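PDB 3C7A: octopine dehydrogenase from Pecten maximus, which catalyses the NADH-dependent reductive condensation of L-arginine with pyruvate to D-octopine, and the reverse oxidation. Local coordinates for residues A[208-213]-A[273-278]; A[236-241]-A[295-300]; A[47-52]-A[153-158]; A[21-26]-A[63-68]. One frame throughout, in Å; residues are numbered along the deposited sequence.

Interaction 1 of 4, residues A[208-213]-A[273-278]; sequences YSFVHP and KDIYQW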
loop_
_atom_site.group_PDB
_atom_site.type_symbol
_atom_site.label_atom_id
_atom_site.label_comp_id
_atom_site.label_asym_id
_atom_site.label_seq_id
_atom_site.Cartn_x
_atom_site.Cartn_y
_atom_site.Cartn_z
ATOM N N TYR A 208 -2.364 8.880 4.499
ATOM C CA TYR A 208 -3.410 9.855 4.156
ATOM C C TYR A 208 -4.597 9.198 3.431
ATOM O O TYR A 208 -4.966 9.610 2.326
ATOM C CB TYR A 208 -2.849 11.014 3.312
ATOM C CG TYR A 208 -1.793 11.893 3.965
ATOM C CD1 TYR A 208 -1.913 12.319 5.292
ATOM C CD2 TYR A 208 -0.693 12.340 3.229
ATOM C CE1 TYR A 208 -0.942 13.143 5.877
ATOM C CE2 TYR A 208 0.278 13.162 3.802
ATOM C CZ TYR A 208 0.148 13.561 5.122
ATOM O OH TYR A 208 1.108 14.376 5.681
ATOM N N SER A 209 -5.188 8.182 4.064
ATOM C CA SER A 209 -6.259 7.372 3.455
ATOM C C SER A 209 -7.524 8.157 3.071
ATOM O O SER A 209 -8.348 7.672 2.289
ATOM C CB SER A 209 -6.630 6.203 4.378
ATOM O OG SER A 209 -5.550 5.295 4.530
ATOM N N PHE A 210 -7.657 9.366 3.616
ATOM C CA PHE A 210 -8.836 10.219 3.423
ATOM C C PHE A 210 -8.884 11.004 2.101
ATOM O O PHE A 210 -9.920 11.587 1.771
ATOM C CB PHE A 210 -8.974 11.197 4.604
ATOM C CG PHE A 210 -7.771 12.094 4.806
ATOM C CD1 PHE A 210 -7.630 13.275 4.077
ATOM C CD2 PHE A 210 -6.784 11.759 5.731
ATOM C CE1 PHE A 210 -6.520 14.104 4.261
ATOM C CE2 PHE A 210 -5.670 12.582 5.923
ATOM C CZ PHE A 210 -5.539 13.756 5.188
ATOM N N VAL A 211 -7.777 11.015 1.355
ATOM C CA VAL A 211 -7.610 11.908 0.190
ATOM C C VAL A 211 -8.619 11.695 -0.955
ATOM O O VAL A 211 -9.329 12.630 -1.334
ATOM C CB VAL A 211 -6.141 11.896 -0.351
ATOM C CG1 VAL A 211 -6.025 12.664 -1.669
ATOM C CG2 VAL A 211 -5.182 12.485 0.676
ATOM N N HIS A 212 -8.678 10.480 -1.499
ATOM C CA HIS A 212 -9.570 10.189 -2.631
ATOM C C HIS A 212 -11.072 10.197 -2.308
ATOM O O HIS A 212 -11.860 10.719 -3.102
ATOM C CB HIS A 212 -9.165 8.895 -3.357
ATOM C CG HIS A 212 -7.915 9.024 -4.172
ATOM N ND1 HIS A 212 -6.963 8.029 -4.238
ATOM C CD2 HIS A 212 -7.454 10.035 -4.948
ATOM C CE1 HIS A 212 -5.974 8.418 -5.023
ATOM N NE2 HIS A 212 -6.248 9.632 -5.466
ATOM N N PRO A 213 -11.481 9.613 -1.156
ATOM C CA PRO A 213 -12.886 9.729 -0.737
ATOM C C PRO A 213 -13.379 11.173 -0.550
ATOM O O PRO A 213 -14.558 11.449 -0.788
ATOM C CB PRO A 213 -12.916 8.978 0.601
ATOM C CG PRO A 213 -11.774 8.029 0.522
ATOM C CD PRO A 213 -10.709 8.786 -0.208
ATOM N N LYS A 273 3.665 14.667 10.048
ATOM C CA LYS A 273 3.549 16.081 9.599
ATOM C C LYS A 273 2.250 16.609 8.890
ATOM O O LYS A 273 1.456 15.844 8.403
ATOM C CB LYS A 273 4.783 16.519 8.834
ATOM C CG LYS A 273 5.023 15.846 7.508
ATOM C CD LYS A 273 6.415 16.202 6.917
ATOM C CE LYS A 273 7.486 15.265 7.296
ATOM N NZ LYS A 273 8.742 15.368 6.608
ATOM N N ASP A 274 2.066 17.931 8.855
ATOM C CA ASP A 274 0.943 18.525 8.116
ATOM C C ASP A 274 1.035 18.186 6.625
ATOM O O ASP A 274 2.136 18.103 6.069
ATOM C CB ASP A 274 0.934 20.054 8.276
ATOM C CG ASP A 274 0.811 20.505 9.726
ATOM O OD1 ASP A 274 -0.245 20.267 10.348
ATOM O OD2 ASP A 274 1.768 21.124 10.238
ATOM N N ILE A 275 -0.120 18.005 5.985
ATOM C CA ILE A 275 -0.185 17.712 4.545
ATOM C C ILE A 275 0.291 18.892 3.673
ATOM O O ILE A 275 0.852 18.681 2.594
ATOM C CB ILE A 275 -1.599 17.185 4.111
ATOM C CG1 ILE A 275 -1.560 16.602 2.690
ATOM C CG2 ILE A 275 -2.687 18.264 4.282
ATOM C CD1 ILE A 275 -2.708 15.652 2.360
ATOM N N TYR A 276 0.078 20.119 4.152
ATOM C CA TYR A 276 0.556 21.330 3.472
ATOM C C TYR A 276 2.087 21.396 3.453
ATOM O O TYR A 276 2.684 21.811 2.456
ATOM C CB TYR A 276 -0.044 22.586 4.126
ATOM C CG TYR A 276 0.472 23.914 3.590
ATOM C CD1 TYR A 276 0.073 24.393 2.340
ATOM C CD2 TYR A 276 1.342 24.701 4.348
ATOM C CE1 TYR A 276 0.539 25.618 1.851
ATOM C CE2 TYR A 276 1.813 25.925 3.870
ATOM C CZ TYR A 276 1.408 26.377 2.622
ATOM O OH TYR A 276 1.873 27.585 2.150
ATOM N N GLN A 277 2.708 20.977 4.557
ATOM C CA GLN A 277 4.167 20.885 4.665
ATOM C C GLN A 277 4.735 19.836 3.702
ATOM O O GLN A 277 5.800 20.042 3.113
ATOM C CB GLN A 277 4.579 20.566 6.110
ATOM C CG GLN A 277 6.077 20.703 6.393
ATOM C CD GLN A 277 6.470 20.251 7.795
ATOM O OE1 GLN A 277 5.756 20.498 8.767
ATOM N NE2 GLN A 277 7.621 19.594 7.902
ATOM N N TRP A 278 4.012 18.726 3.544
ATOM C CA TRP A 278 4.408 17.634 2.646
ATOM C C TRP A 278 4.436 18.053 1.171
ATOM O O TRP A 278 5.368 17.702 0.445
ATOM C CB TRP A 278 3.495 16.412 2.843
ATOM C CG TRP A 278 3.850 15.231 1.973
ATOM C CD1 TRP A 278 4.824 14.302 2.209
ATOM C CD2 TRP A 278 3.235 14.859 0.731
ATOM N NE1 TRP A 278 4.855 13.377 1.193
ATOM C CE2 TRP A 278 3.890 13.694 0.273
ATOM C CE3 TRP A 278 2.193 15.396 -0.040
ATOM C CZ2 TRP A 278 3.539 13.055 -0.923
ATOM C CZ3 TRP A 278 1.843 14.760 -1.229
ATOM C CH2 TRP A 278 2.517 13.601 -1.657
#
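With CG of Tyr208 anti to its carbonyl carbon (chi1 -63°) and CG1 of Ile275 anti to its backbone N (chi1 -168°), the phenol and the isoleucine chain lie alongside one another, pointing opposite ways. The methyl CD1 of Ile275 thereby settles over one face of the ring, 4.1 Å from the centroid of the Tyr208 ring and only 15° off the ring normal, a CH-pi contact. The phenol reaches the loop just ahead of helix 275-282, where Tyr208 OH donates to Lys273 O at 3.1 Å. That oxygen lies near the plane of the ring, at its edge, whereas the hydroxyl approaches from well above the carbonyl plane. One aromatic side chain thus uses its face for an apolar partner and its hydroxyl for a polar one. Phe210 CZ and Val211 CG2 each come to 4.4 Å from Ile275 CD1, so three side chains gather round one methyl, and helix 240-263 packs against Phe210 through Leu246, Cys249 and Cys253. Tyr208 opens a type I beta turn that ends at Val211, right before the active-site His212; the contact thus joins the active-site segment of the alpha-helical opine dehydrogenase domain to the loop and first turn of helix 275-282.

Interaction 2 of 4, residues A[236-241]-A[295-300]; sequences QGIDQA and HAITTN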
loop_
_atom_site.group_PDB
_atom_site.type_symbol
_atom_site.label_atom_id
_atom_site.label_comp_id
_atom_site.label_asym_id
_atom_site.label_seq_id
_atom_site.Cartn_x
_atom_site.Cartn_y
_atom_site.Cartn_z
ATOM N N GLN A 236 -7.470 19.202 -9.985
ATOM C CA GLN A 236 -7.535 20.633 -10.304
ATOM C C GLN A 236 -8.966 21.192 -10.356
ATOM O O GLN A 236 -9.169 22.359 -10.708
ATOM C CB GLN A 236 -6.786 20.932 -11.613
ATOM C CG GLN A 236 -5.262 20.782 -11.521
ATOM C CD GLN A 236 -4.526 21.172 -12.801
ATOM O OE1 GLN A 236 -5.134 21.586 -13.791
ATOM N NE2 GLN A 236 -3.202 21.039 -12.782
ATOM N N GLY A 237 -9.946 20.365 -9.985
ATOM C CA GLY A 237 -11.358 20.760 -10.014
ATOM C C GLY A 237 -12.021 21.011 -8.665
ATOM O O GLY A 237 -13.230 21.257 -8.606
ATOM N N ILE A 238 -11.237 20.958 -7.588
ATOM C CA ILE A 238 -11.751 21.147 -6.222
ATOM C C ILE A 238 -12.155 22.598 -5.917
ATOM O O ILE A 238 -11.682 23.532 -6.570
ATOM C CB ILE A 238 -10.737 20.657 -5.145
ATOM C CG1 ILE A 238 -9.390 21.382 -5.284
ATOM C CG2 ILE A 238 -10.566 19.136 -5.215
ATOM C CD1 ILE A 238 -8.568 21.431 -4.004
ATOM N N ASP A 239 -13.032 22.771 -4.926
ATOM C CA ASP A 239 -13.410 24.103 -4.431
ATOM C C ASP A 239 -12.785 24.400 -3.058
ATOM O O ASP A 239 -12.084 23.552 -2.497
ATOM C CB ASP A 239 -14.943 24.283 -4.409
ATOM C CG ASP A 239 -15.663 23.249 -3.539
ATOM O OD1 ASP A 239 -15.033 22.625 -2.658
ATOM O OD2 ASP A 239 -16.883 23.068 -3.737
ATOM N N GLN A 240 -13.038 25.599 -2.528
ATOM C CA GLN A 240 -12.483 26.025 -1.233
ATOM C C GLN A 240 -12.983 25.169 -0.064
ATOM O O GLN A 240 -12.233 24.898 0.879
ATOM C CB GLN A 240 -12.764 27.516 -0.981
ATOM C CG GLN A 240 -12.152 28.098 0.308
ATOM C CD GLN A 240 -10.627 28.135 0.298
ATOM O OE1 GLN A 240 -10.007 28.719 -0.593
ATOM N NE2 GLN A 240 -10.016 27.518 1.307
ATOM N N ALA A 241 -14.243 24.741 -0.139
ATOM C CA ALA A 241 -14.852 23.892 0.890
ATOM C C ALA A 241 -14.171 22.524 1.003
ATOM O O ALA A 241 -14.012 21.996 2.105
ATOM C CB ALA A 241 -16.345 23.729 0.629
ATOM N N HIS A 295 -4.331 26.810 -3.473
ATOM C CA HIS A 295 -3.518 27.219 -4.619
ATOM C C HIS A 295 -2.404 26.224 -4.955
ATOM O O HIS A 295 -2.017 26.097 -6.118
ATOM C CB HIS A 295 -2.934 28.619 -4.396
ATOM C CG HIS A 295 -3.938 29.722 -4.534
ATOM N ND1 HIS A 295 -4.647 30.221 -3.462
ATOM C CD2 HIS A 295 -4.353 30.420 -5.617
ATOM C CE1 HIS A 295 -5.455 31.180 -3.880
ATOM N NE2 HIS A 295 -5.295 31.321 -5.184
ATOM N N ALA A 296 -1.900 25.524 -3.940
ATOM C CA ALA A 296 -0.826 24.540 -4.118
ATOM C C ALA A 296 -1.262 23.310 -4.922
ATOM O O ALA A 296 -0.479 22.763 -5.702
ATOM C CB ALA A 296 -0.254 24.122 -2.765
ATOM N N ILE A 297 -2.510 22.885 -4.724
ATOM C CA ILE A 297 -3.067 21.723 -5.427
ATOM C C ILE A 297 -3.547 22.089 -6.839
ATOM O O ILE A 297 -3.244 21.379 -7.802
ATOM C CB ILE A 297 -4.205 21.035 -4.608
ATOM C CG1 ILE A 297 -3.662 20.499 -3.277
ATOM C CG2 ILE A 297 -4.859 19.903 -5.412
ATOM C CD1 ILE A 297 -4.729 20.058 -2.283
ATOM N N THR A 298 -4.278 23.198 -6.956
ATOM C CA THR A 298 -4.870 23.611 -8.238
ATOM C C THR A 298 -3.850 24.059 -9.288
ATOM O O THR A 298 -4.109 23.936 -10.488
ATOM C CB THR A 298 -5.953 24.714 -8.063
ATOM O OG1 THR A 298 -5.433 25.794 -7.277
ATOM C CG2 THR A 298 -7.201 24.149 -7.388
ATOM N N THR A 299 -2.700 24.567 -8.843
ATOM C CA THR A 299 -1.655 25.037 -9.766
ATOM C C THR A 299 -0.461 24.076 -9.892
ATOM O O THR A 299 0.615 24.473 -10.347
ATOM C CB THR A 299 -1.158 26.474 -9.420
ATOM O OG1 THR A 299 -0.460 26.466 -8.168
ATOM C CG2 THR A 299 -2.323 27.461 -9.354
ATOM N N ASN A 300 -0.663 22.819 -9.498
ATOM C CA ASN A 300 0.357 21.774 -9.641
ATOM C C ASN A 300 0.410 21.253 -11.080
ATOM O O ASN A 300 -0.588 20.748 -11.602
ATOM C CB ASN A 300 0.090 20.625 -8.655
ATOM C CG ASN A 300 1.246 19.623 -8.565
ATOM O OD1 ASN A 300 2.211 19.679 -9.330
ATOM N ND2 ASN A 300 1.140 18.697 -7.618
#
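The backbones come closest at Gln236 and Thr298, whose CA atoms lie 4.5 Å apart. Here, in the alpha-helical domain of the opine dehydrogenases, the loop leading into helix 240-263 packs on the C-terminal end of helix 293-298. Gln236 carries the polar half of the contact. Its chain is extended beyond CG (chi2 -176°) and runs alongside the last helical carbonyl, with Gln236 CG 3.5 Å from Thr298 O, before the amide reaches Asn300 O. The bond from Gln236 NE2 to Asn300 O is short at 2.9 Å but weak, since its N-H...O angle is 125°. An alanine here would remove the carboxamide and is likely to deprive Asn300 O of this donor and to uncover the carbonyl of Thr298. The apolar half belongs to Ile238, whose CG1 meets Thr298 CG2 at 4.1 Å as the two side chains cross obliquely; Ile238 CD1 touches Ile297 CG2 at 4.3 Å. Thr298 offers its methyl to the loop while its hydroxyl bonds to Tyr294 O in the preceding helical turn. Just beyond, Thr299 leaves helical geometry yet stays tied to the helix: its OG1 donates to His295 O at 2.6 Å, and Thr299 N reaches that same oxygen from the opposite face of the carbonyl plane.

Interaction 3 of 4, residues A[47-52]-A[153-158]; sequences GADELT and FGRKVE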
loop_
_atom_site.group_PDB
_atom_site.type_symbol
_atom_site.label_atom_id
_atom_site.label_comp_id
_atom_site.label_asym_id
_atom_site.label_seq_id
_atom_site.Cartn_x
_atom_site.Cartn_y
_atom_site.Cartn_z
ATOM N N GLY A 47 8.434 -20.104 -23.029
ATOM C CA GLY A 47 9.185 -21.162 -23.706
ATOM C C GLY A 47 10.659 -21.181 -23.340
ATOM O O GLY A 47 11.012 -21.208 -22.158
ATOM N N ALA A 48 11.515 -21.156 -24.360
ATOM C CA ALA A 48 12.967 -21.177 -24.171
ATOM C C ALA A 48 13.612 -19.784 -24.232
ATOM O O ALA A 48 14.835 -19.659 -24.125
ATOM C CB ALA A 48 13.620 -22.115 -25.188
ATOM N N ASP A 49 12.786 -18.750 -24.395
ATOM C CA ASP A 49 13.266 -17.370 -24.553
ATOM C C ASP A 49 13.544 -16.662 -23.216
ATOM O O ASP A 49 13.272 -17.210 -22.145
ATOM C CB ASP A 49 12.274 -16.552 -25.394
ATOM C CG ASP A 49 12.094 -17.105 -26.807
ATOM O OD1 ASP A 49 13.032 -17.735 -27.344
ATOM O OD2 ASP A 49 11.005 -16.896 -27.388
ATOM N N GLU A 50 14.090 -15.446 -23.301
ATOM C CA GLU A 50 14.401 -14.617 -22.128
ATOM C C GLU A 50 13.344 -13.529 -21.896
ATOM O O GLU A 50 12.732 -13.038 -22.848
ATOM C CB GLU A 50 15.779 -13.960 -22.284
ATOM C CG GLU A 50 16.966 -14.924 -22.282
ATOM C CD GLU A 50 18.310 -14.209 -22.380
ATOM O OE1 GLU A 50 18.543 -13.488 -23.375
ATOM O OE2 GLU A 50 19.141 -14.376 -21.461
ATOM N N LEU A 51 13.143 -13.158 -20.631
ATOM C CA LEU A 51 12.224 -12.076 -20.255
ATOM C C LEU A 51 12.891 -10.706 -20.443
ATOM O O LEU A 51 14.047 -10.520 -20.059
ATOM C CB LEU A 51 11.760 -12.256 -18.802
ATOM C CG LEU A 51 10.690 -11.329 -18.209
ATOM C CD1 LEU A 51 9.302 -11.639 -18.760
ATOM C CD2 LEU A 51 10.687 -11.426 -16.688
ATOM N N THR A 52 12.153 -9.755 -21.022
ATOM C CA THR A 52 12.707 -8.442 -21.388
ATOM C C THR A 52 12.045 -7.265 -20.653
ATOM O O THR A 52 10.817 -7.142 -20.636
ATOM C CB THR A 52 12.628 -8.201 -22.926
ATOM O OG1 THR A 52 13.112 -9.355 -23.625
ATOM C CG2 THR A 52 13.453 -6.985 -23.339
ATOM N N PHE A 153 1.966 -10.546 -22.346
ATOM C CA PHE A 153 1.898 -11.416 -21.160
ATOM C C PHE A 153 3.007 -12.471 -21.102
ATOM O O PHE A 153 3.134 -13.312 -21.997
ATOM C CB PHE A 153 0.515 -12.077 -21.026
ATOM C CG PHE A 153 0.408 -13.047 -19.869
ATOM C CD1 PHE A 153 0.510 -14.420 -20.083
ATOM C CD2 PHE A 153 0.212 -12.585 -18.568
ATOM C CE1 PHE A 153 0.417 -15.322 -19.021
ATOM C CE2 PHE A 153 0.117 -13.479 -17.497
ATOM C CZ PHE A 153 0.219 -14.850 -17.725
ATOM N N GLY A 154 3.802 -12.402 -20.036
ATOM C CA GLY A 154 4.858 -13.377 -19.767
ATOM C C GLY A 154 6.151 -13.177 -20.539
ATOM O O GLY A 154 7.073 -13.987 -20.418
ATOM N N ARG A 155 6.229 -12.098 -21.319
ATOM C CA ARG A 155 7.354 -11.890 -22.239
ATOM C C ARG A 155 7.990 -10.490 -22.202
ATOM O O ARG A 155 9.212 -10.369 -22.320
ATOM C CB ARG A 155 6.944 -12.245 -23.677
ATOM C CG ARG A 155 6.631 -13.730 -23.903
ATOM C CD ARG A 155 6.170 -14.020 -25.332
ATOM N NE ARG A 155 7.233 -13.816 -26.317
ATOM C CZ ARG A 155 8.127 -14.736 -26.674
ATOM N NH1 ARG A 155 8.108 -15.949 -26.132
ATOM N NH2 ARG A 155 9.051 -14.438 -27.578
ATOM N N LYS A 156 7.174 -9.445 -22.042
ATOM C CA LYS A 156 7.665 -8.061 -22.152
ATOM C C LYS A 156 6.924 -7.062 -21.253
ATOM O O LYS A 156 5.696 -7.090 -21.166
ATOM C CB LYS A 156 7.591 -7.597 -23.613
ATOM C CG LYS A 156 8.523 -6.440 -23.966
ATOM C CD LYS A 156 8.253 -5.903 -25.374
ATOM C CE LYS A 156 8.714 -6.866 -26.469
ATOM N NZ LYS A 156 10.201 -6.915 -26.601
ATOM N N VAL A 157 7.687 -6.176 -20.606
ATOM C CA VAL A 157 7.139 -5.123 -19.734
ATOM C C VAL A 157 7.913 -3.793 -19.882
ATOM O O VAL A 157 9.122 -3.797 -20.125
ATOM C CB VAL A 157 7.066 -5.595 -18.242
ATOM C CG1 VAL A 157 8.461 -5.805 -17.645
ATOM C CG2 VAL A 157 6.234 -4.635 -17.387
ATOM N N GLU A 158 7.207 -2.668 -19.738
ATOM C CA GLU A 158 7.789 -1.332 -19.937
ATOM C C GLU A 158 7.717 -0.441 -18.687
ATOM O O GLU A 158 6.665 -0.324 -18.057
ATOM C CB GLU A 158 7.113 -0.627 -21.127
ATOM C CG GLU A 158 7.766 0.698 -21.546
ATOM C CD GLU A 158 7.016 1.432 -22.654
ATOM O OE1 GLU A 158 5.852 1.082 -22.949
ATOM O OE2 GLU A 158 7.599 2.377 -23.230
HETATM O O HOH W 1 11.275 -11.268 -24.289
#
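Both terminal nitrogens of Arg155 converge on a single oxygen of Asp49, although the guanidinium and carboxylate planes stand 78° apart. This end-on salt bridge lies beside the start of a parallel strand pairing, with Thr52 bridged to Lys156, and a classic beta bulge places Arg155 and Lys156 together opposite Glu152. Asp49 OD2 sits at the edge of the guanidinium and nearly in its plane, 3.1 Å from Arg155 NH2 and 3.3 Å from Arg155 NH1; the NH1 bond uses the anti lone pair. A bend in the arginine chain (chi3 67°) turns its end back to Asp49, and NH1 also bonds to Ala45 O. A leucine in its place would abolish both charged bonds and would probably leave the Asp49 carboxylate without this partner and Ala45 O without this donor. The strands themselves are joined by Thr52 N to Arg155 O and by Val157 N to Thr52 O, each 3.3 Å long. The side chain of Val157 lies about 5 Å from that of Cys148, which binds NAD(+). Leu51 CD1 rests 3.6 Å from Gly154 O. A single water completes the junction, donating to Glu50 O and Arg155 O and accepting from Thr52 OG1 at 2.7 Å.

Interaction 4 of 4, residues A[21-26]-A[63-68]; sequences AASRDG and TEVKSR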
loop_
_atom_site.group_PDB
_atom_site.type_symbol
_atom_site.label_atom_id
_atom_site.label_comp_id
_atom_site.label_asym_id
_atom_site.label_seq_id
_atom_site.Cartn_x
_atom_site.Cartn_y
_atom_site.Cartn_z
ATOM N N ALA A 21 15.870 -8.560 -10.733
ATOM C CA ALA A 21 16.548 -9.345 -9.692
ATOM C C ALA A 21 17.331 -10.546 -10.236
ATOM O O ALA A 21 18.420 -10.857 -9.743
ATOM C CB ALA A 21 15.548 -9.799 -8.629
ATOM N N ALA A 22 16.776 -11.209 -11.249
ATOM C CA ALA A 22 17.400 -12.397 -11.845
ATOM C C ALA A 22 18.606 -12.083 -12.739
ATOM O O ALA A 22 19.301 -12.998 -13.192
ATOM C CB ALA A 22 16.361 -13.223 -12.609
ATOM N N SER A 23 18.853 -10.797 -12.987
ATOM C CA SER A 23 19.993 -10.369 -13.803
ATOM C C SER A 23 21.271 -10.128 -12.982
ATOM O O SER A 23 22.341 -9.885 -13.552
ATOM C CB SER A 23 19.634 -9.124 -14.632
ATOM O OG SER A 23 19.548 -7.958 -13.825
ATOM N N ARG A 24 21.156 -10.206 -11.655
ATOM C CA ARG A 24 22.285 -9.942 -10.751
ATOM C C ARG A 24 23.099 -11.205 -10.454
ATOM O O ARG A 24 22.536 -12.282 -10.248
ATOM C CB ARG A 24 21.802 -9.318 -9.427
ATOM C CG ARG A 24 20.710 -8.241 -9.539
ATOM C CD ARG A 24 21.189 -6.966 -10.236
ATOM N NE ARG A 24 20.141 -5.945 -10.260
ATOM C CZ ARG A 24 20.180 -4.826 -10.982
ATOM N NH1 ARG A 24 21.221 -4.561 -11.764
ATOM N NH2 ARG A 24 19.168 -3.968 -10.923
ATOM N N ASP A 25 24.425 -11.058 -10.424
ATOM C CA ASP A 25 25.335 -12.163 -10.103
ATOM C C ASP A 25 25.202 -12.614 -8.645
ATOM O O ASP A 25 25.245 -11.795 -7.725
ATOM C CB ASP A 25 26.791 -11.772 -10.393
ATOM C CG ASP A 25 27.110 -11.720 -11.883
ATOM O OD1 ASP A 25 26.481 -12.457 -12.674
ATOM O OD2 ASP A 25 28.009 -10.944 -12.264
ATOM N N GLY A 26 25.031 -13.921 -8.451
ATOM C CA GLY A 26 24.938 -14.517 -7.116
ATOM C C GLY A 26 23.550 -14.542 -6.493
ATOM O O GLY A 26 23.421 -14.579 -5.265
ATOM N N THR A 63 16.909 1.513 -22.559
ATOM C CA THR A 63 17.823 0.422 -22.198
ATOM C C THR A 63 17.052 -0.890 -21.997
ATOM O O THR A 63 15.967 -0.893 -21.408
ATOM C CB THR A 63 18.625 0.758 -20.911
ATOM O OG1 THR A 63 19.097 2.111 -20.968
ATOM C CG2 THR A 63 19.819 -0.178 -20.744
ATOM N N GLU A 64 17.618 -1.993 -22.489
ATOM C CA GLU A 64 17.006 -3.324 -22.372
ATOM C C GLU A 64 17.731 -4.221 -21.363
ATOM O O GLU A 64 18.962 -4.222 -21.296
ATOM C CB GLU A 64 16.968 -4.026 -23.736
ATOM C CG GLU A 64 15.915 -3.499 -24.710
ATOM C CD GLU A 64 15.732 -4.396 -25.931
ATOM O OE1 GLU A 64 16.712 -5.039 -26.369
ATOM O OE2 GLU A 64 14.602 -4.452 -26.461
ATOM N N VAL A 65 16.956 -4.982 -20.590
ATOM C CA VAL A 65 17.488 -5.956 -19.626
ATOM C C VAL A 65 16.854 -7.334 -19.872
ATOM O O VAL A 65 15.630 -7.447 -19.963
ATOM C CB VAL A 65 17.232 -5.516 -18.149
ATOM C CG1 VAL A 65 17.885 -6.485 -17.163
ATOM C CG2 VAL A 65 17.734 -4.096 -17.898
ATOM N N LYS A 66 17.692 -8.367 -19.984
ATOM C CA LYS A 66 17.229 -9.736 -20.271
ATOM C C LYS A 66 17.736 -10.770 -19.257
ATOM O O LYS A 66 18.921 -10.776 -18.913
ATOM C CB LYS A 66 17.636 -10.159 -21.689
ATOM C CG LYS A 66 16.943 -9.390 -22.809
ATOM C CD LYS A 66 17.323 -9.937 -24.178
ATOM C CE LYS A 66 16.618 -9.177 -25.290
ATOM N NZ LYS A 66 16.861 -9.786 -26.630
ATOM N N SER A 67 16.835 -11.641 -18.794
ATOM C CA SER A 67 17.161 -12.690 -17.810
ATOM C C SER A 67 16.157 -13.857 -17.808
ATOM O O SER A 67 15.131 -13.805 -18.492
ATOM C CB SER A 67 17.276 -12.093 -16.401
ATOM O OG SER A 67 16.041 -11.545 -15.973
ATOM N N ARG A 68 16.464 -14.899 -17.031
ATOM C CA ARG A 68 15.590 -16.071 -16.876
ATOM C C ARG A 68 15.542 -16.584 -15.426
ATOM O O ARG A 68 16.578 -16.948 -14.865
ATOM C CB ARG A 68 16.030 -17.208 -17.811
ATOM C CG ARG A 68 15.412 -17.165 -19.207
ATOM C CD ARG A 68 15.999 -18.242 -20.128
ATOM N NE ARG A 68 15.684 -19.608 -19.697
ATOM C CZ ARG A 68 14.602 -20.293 -20.065
ATOM N NH1 ARG A 68 13.699 -19.751 -20.876
ATOM N NH2 ARG A 68 14.417 -21.528 -19.618
#
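A type I beta turn from Ala21 to Arg24, just past helix 12-21, sets its corner against the final residues of strand 62-67, and the CA atoms of Ser23 and Ser67 lie 5.4 Å apart. Three small side chains and a valine make up the contact. The methyl of Ala22 points to the strand and stops 3.8 Å from Ser67 OG. Beside it, the CB atoms of Ser23 and Ser67 approach to 4.2 Å. Further back along the strand, Val65 CG1 lies 4.0 Å from Ser23 OG; it reaches this place with CG1 anti to the backbone N (chi1 -176°). Neither serine spends its hydroxyl on the other segment. Ser67 OG bonds to Gly19 O and Ser23 OG to Leu20 O, both acceptors in the last turn of helix 12-21. The Ser67 bond therefore ties strand to helix, whereas that of Ser23 folds back on the end of the helix it follows. Arg68, whose CB points away from the turn, bonds through NH1 to Asp49 O. Between the segments the contact is van der Waals in kind and buries 167 Å², consistent with small groups allowing close approach, while the directional tie, Ser67 OG to Gly19 O, falls just outside the turn.

Overall arrangement
The four contacts fall into two distant groups, illustrating how chemistry follows place. Interactions 1 and 2, with centres 14 Å apart, alternate along the chain in the alpha-helical domain and are partly buried: both combine aliphatic contacts with a side-chain donor to a backbone carbonyl, a phenol in one and a weakly bonded amide in the other. Interactions 3 and 4, about 12 Å apart between centres, meet on neighbouring strands 51-56 and 62-67 of one sheet, joined by Leu51 N to Ser67 O at 3.0 Å. There, interaction 3, partly buried, adds strand pairing and a salt bridge at its exposed margin, while interaction 4 is a surface contact of small side chains.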